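Long-range contact in U4/U6 snRNA-associated-splicing factor PRP24 (Saccharomyces cerevisiae, PDB 4N0T), which binds U6 snRNA and serves as a recycling factor of the spliceosome: residues 91-96 / 149-154. Residues are numbered along the deposited sequence; the frame is centred on the assembly and turned at random.
Sequences NFPPSY and LKIEGY. With nucleotides of chain B.
Tyr154 lays one ring face against Pro93 in the second RNA recognition motif, beside the RNA nucleotides U17 and A18 of chain B. The loop after strand 86-90 here meets the type I' turn that joins strands 150-151 and 154-160. Pro93 CA sits 4.2 Å from the ring centroid, 22° off the normal, a CH-pi contact. Pro94 crosses the same side chain at about a right angle, with CD 3.4 Å from Tyr154 CZ. Tyr154 CG lies anti to the carbonyl carbon, beside the backbone N (chi1 -64°), which swings the ring over Pro93. At the ring edge lie Asn91 OD1 and O2 of U17 of chain B. With an alanine at Tyr154 the ring is gone, and Pro93 and Pro94 would probably lose their packing partner, leaving a gap beside the uracil.

Pro93 CG also packs 3.7 Å from Ile151 CG2. That methyl also meets the Tyr96 hydroxyl end. The extended Glu152 chain brings OE1 to 3.4 Å from Pro93 CB. One water donates to both Asn91 O and Tyr154 O, bridging the two backbones. Asn91 ND2 bonds to Thr155 O, which fixes the amide so that its OD1 accepts a hydrogen bond from N3 of U17 of chain B at 2.7 Å, with an N-H...O angle of 158°.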
loop_
_atom_site.group_PDB
_atom_site.type_symbol
_atom_site.label_atom_id
_atom_site.label_comp_id
_atom_site.label_asym_id
_atom_site.label_seq_id
_atom_site.Cartn_x
_atom_site.Cartn_y
_atom_site.Cartn_z
ATOM N N ASN A 91 -7.564 4.297 3.945
ATOM C CA ASN A 91 -7.375 5.646 4.476
ATOM C C ASN A 91 -7.252 5.693 6.004
ATOM O O ASN A 91 -7.667 6.676 6.641
ATOM C CB ASN A 91 -8.467 6.606 4.010
ATOM C CG ASN A 91 -7.997 8.058 4.026
ATOM O OD1 ASN A 91 -6.843 8.351 3.703
ATOM N ND2 ASN A 91 -8.885 8.969 4.436
ATOM N N PHE A 92 -6.706 4.631 6.593
ATOM C CA PHE A 92 -6.156 4.751 7.941
ATOM C C PHE A 92 -4.863 5.560 7.838
ATOM O O PHE A 92 -4.321 5.730 6.741
ATOM C CB PHE A 92 -5.942 3.371 8.597
ATOM C CG PHE A 92 -5.384 2.308 7.671
ATOM C CD1 PHE A 92 -4.017 2.192 7.464
ATOM C CD2 PHE A 92 -6.239 1.388 7.057
ATOM C CE1 PHE A 92 -3.498 1.172 6.642
ATOM C CE2 PHE A 92 -5.735 0.375 6.227
ATOM C CZ PHE A 92 -4.370 0.271 6.021
ATOM N N PRO A 93 -4.362 6.093 8.970
ATOM C CA PRO A 93 -3.132 6.892 8.888
ATOM C C PRO A 93 -1.948 6.107 8.307
ATOM O O PRO A 93 -1.882 4.889 8.475
ATOM C CB PRO A 93 -2.865 7.262 10.357
ATOM C CG PRO A 93 -4.216 7.305 10.964
ATOM C CD PRO A 93 -4.964 6.149 10.317
ATOM N N PRO A 94 -1.025 6.800 7.620
ATOM C CA PRO A 94 0.112 6.202 6.906
ATOM C C PRO A 94 1.029 5.330 7.757
ATOM O O PRO A 94 1.737 4.464 7.222
ATOM C CB PRO A 94 0.895 7.433 6.420
ATOM C CG PRO A 94 -0.125 8.482 6.265
ATOM C CD PRO A 94 -1.162 8.238 7.324
ATOM N N SER A 95 1.026 5.571 9.061
ATOM C CA SER A 95 1.898 4.848 9.977
ATOM C C SER A 95 1.129 3.812 10.801
ATOM O O SER A 95 1.697 3.186 11.707
ATOM C CB SER A 95 2.599 5.835 10.904
ATOM O OG SER A 95 1.642 6.574 11.642
ATOM N N TYR A 96 -0.157 3.636 10.500
ATOM C CA TYR A 96 -0.932 2.573 11.146
ATOM C C TYR A 96 -0.335 1.219 10.803
ATOM O O TYR A 96 0.090 0.976 9.667
ATOM C CB TYR A 96 -2.397 2.616 10.717
ATOM C CG TYR A 96 -3.377 2.900 11.835
ATOM C CD1 TYR A 96 -3.117 3.887 12.784
ATOM C CD2 TYR A 96 -4.575 2.191 11.932
ATOM C CE1 TYR A 96 -4.017 4.149 13.802
ATOM C CE2 TYR A 96 -5.483 2.455 12.946
ATOM C CZ TYR A 96 -5.194 3.434 13.875
ATOM O OH TYR A 96 -6.085 3.705 14.888
ATOM N N LEU A 149 -14.912 7.082 10.643
ATOM C CA LEU A 149 -14.172 7.434 11.853
ATOM C C LEU A 149 -12.946 8.285 11.526
ATOM O O LEU A 149 -12.175 7.961 10.621
ATOM C CB LEU A 149 -13.750 6.169 12.605
ATOM C CG LEU A 149 -13.048 6.317 13.945
ATOM C CD1 LEU A 149 -14.009 6.907 14.970
ATOM C CD2 LEU A 149 -12.515 4.976 14.424
ATOM N N LYS A 150 -12.769 9.380 12.257
ATOM C CA LYS A 150 -11.607 10.236 12.040
ATOM C C LYS A 150 -10.444 9.847 12.952
ATOM O O LYS A 150 -10.577 9.800 14.178
ATOM C CB LYS A 150 -11.983 11.712 12.201
ATOM C CG LYS A 150 -12.885 12.229 11.088
ATOM C CD LYS A 150 -13.336 13.657 11.368
ATOM C CE LYS A 150 -13.691 14.399 10.087
ATOM N NZ LYS A 150 -14.772 13.716 9.323
ATOM N N ILE A 151 -9.308 9.536 12.337
ATOM C CA ILE A 151 -8.113 9.138 13.063
ATOM C C ILE A 151 -6.937 9.966 12.554
ATOM O O ILE A 151 -6.577 9.877 11.378
ATOM C CB ILE A 151 -7.801 7.633 12.851
ATOM C CG1 ILE A 151 -9.057 6.781 13.061
ATOM C CG2 ILE A 151 -6.643 7.187 13.742
ATOM C CD1 ILE A 151 -8.831 5.286 12.881
ATOM N N GLU A 152 -6.350 10.781 13.430
ATOM C CA GLU A 152 -5.226 11.643 13.053
ATOM C C GLU A 152 -5.506 12.506 11.822
ATOM O O GLU A 152 -4.598 12.788 11.042
ATOM C CB GLU A 152 -3.960 10.814 12.808
ATOM C CG GLU A 152 -3.532 9.929 13.967
ATOM C CD GLU A 152 -2.304 9.100 13.623
ATOM O OE1 GLU A 152 -1.590 9.472 12.667
ATOM O OE2 GLU A 152 -2.058 8.076 14.298
ATOM N N GLY A 153 -6.758 12.912 11.648
ATOM C CA GLY A 153 -7.128 13.756 10.525
ATOM C C GLY A 153 -7.577 12.981 9.297
ATOM O O GLY A 153 -8.032 13.575 8.316
ATOM N N TYR A 154 -7.451 11.654 9.343
ATOM C CA TYR A 154 -7.864 10.809 8.216
ATOM C C TYR A 154 -9.258 10.225 8.439
ATOM O O TYR A 154 -9.530 9.616 9.478
ATOM C CB TYR A 154 -6.842 9.680 7.992
ATOM C CG TYR A 154 -5.462 10.158 7.592
ATOM C CD1 TYR A 154 -4.515 10.520 8.550
ATOM C CD2 TYR A 154 -5.101 10.246 6.248
ATOM C CE1 TYR A 154 -3.250 10.965 8.174
ATOM C CE2 TYR A 154 -3.843 10.684 5.869
ATOM C CZ TYR A 154 -2.927 11.047 6.834
ATOM O OH TYR A 154 -1.676 11.479 6.461
ATOM P P U B 17 -2.899 15.409 -2.444
ATOM O OP1 U B 17 -2.564 15.460 -0.994
ATOM O OP2 U B 17 -2.413 16.470 -3.352
ATOM O "O5'" U B 17 -2.322 14.021 -2.988
ATOM C "C5'" U B 17 -2.950 12.770 -2.718
ATOM C "C4'" U B 17 -2.288 12.036 -1.576
ATOM O "O4'" U B 17 -2.767 12.586 -0.320
ATOM C "C3'" U B 17 -2.613 10.546 -1.481
ATOM O "O3'" U B 17 -1.804 9.734 -2.313
ATOM C "C2'" U B 17 -2.439 10.255 0.005
ATOM O "O2'" U B 17 -1.071 10.105 0.354
ATOM C "C1'" U B 17 -2.973 11.543 0.625
ATOM N N1 U B 17 -4.430 11.413 0.877
ATOM C C2 U B 17 -4.822 10.569 1.919
ATOM O O2 U B 17 -4.018 9.975 2.616
ATOM N N3 U B 17 -6.171 10.449 2.115
ATOM C C4 U B 17 -7.155 11.079 1.378
ATOM O O4 U B 17 -8.337 10.875 1.647
ATOM C C5 U B 17 -6.685 11.935 0.327
ATOM C C6 U B 17 -5.368 12.069 0.113
ATOM P P A B 18 -2.476 8.553 -3.172
ATOM O OP1 A B 18 -1.335 7.791 -3.761
ATOM O OP2 A B 18 -3.544 9.084 -4.042
ATOM O "O5'" A B 18 -3.241 7.658 -2.087
ATOM C "C5'" A B 18 -2.537 6.931 -1.093
ATOM C "C4'" A B 18 -3.479 6.378 -0.044
ATOM O "O4'" A B 18 -4.258 7.454 0.549
ATOM C "C3'" A B 18 -4.529 5.392 -0.535
ATOM O "O3'" A B 18 -4.014 4.083 -0.674
ATOM C "C2'" A B 18 -5.618 5.517 0.525
ATOM O "O2'" A B 18 -5.233 4.863 1.723
ATOM C "C1'" A B 18 -5.577 7.017 0.792
ATOM N N9 A B 18 -6.482 7.774 -0.091
ATOM C C8 A B 18 -6.142 8.686 -1.067
ATOM N N7 A B 18 -7.179 9.213 -1.663
ATOM C C5 A B 18 -8.270 8.634 -1.034
ATOM C C6 A B 18 -9.647 8.789 -1.220
ATOM N N6 A B 18 -10.181 9.629 -2.119
ATOM N N1 A B 18 -10.476 8.061 -0.445
ATOM C C2 A B 18 -9.947 7.232 0.465
ATOM N N3 A B 18 -8.661 7.011 0.726
ATOM C C4 A B 18 -7.858 7.742 -0.069
HETATM O O HOH W 1 -8.507 6.932 9.364
#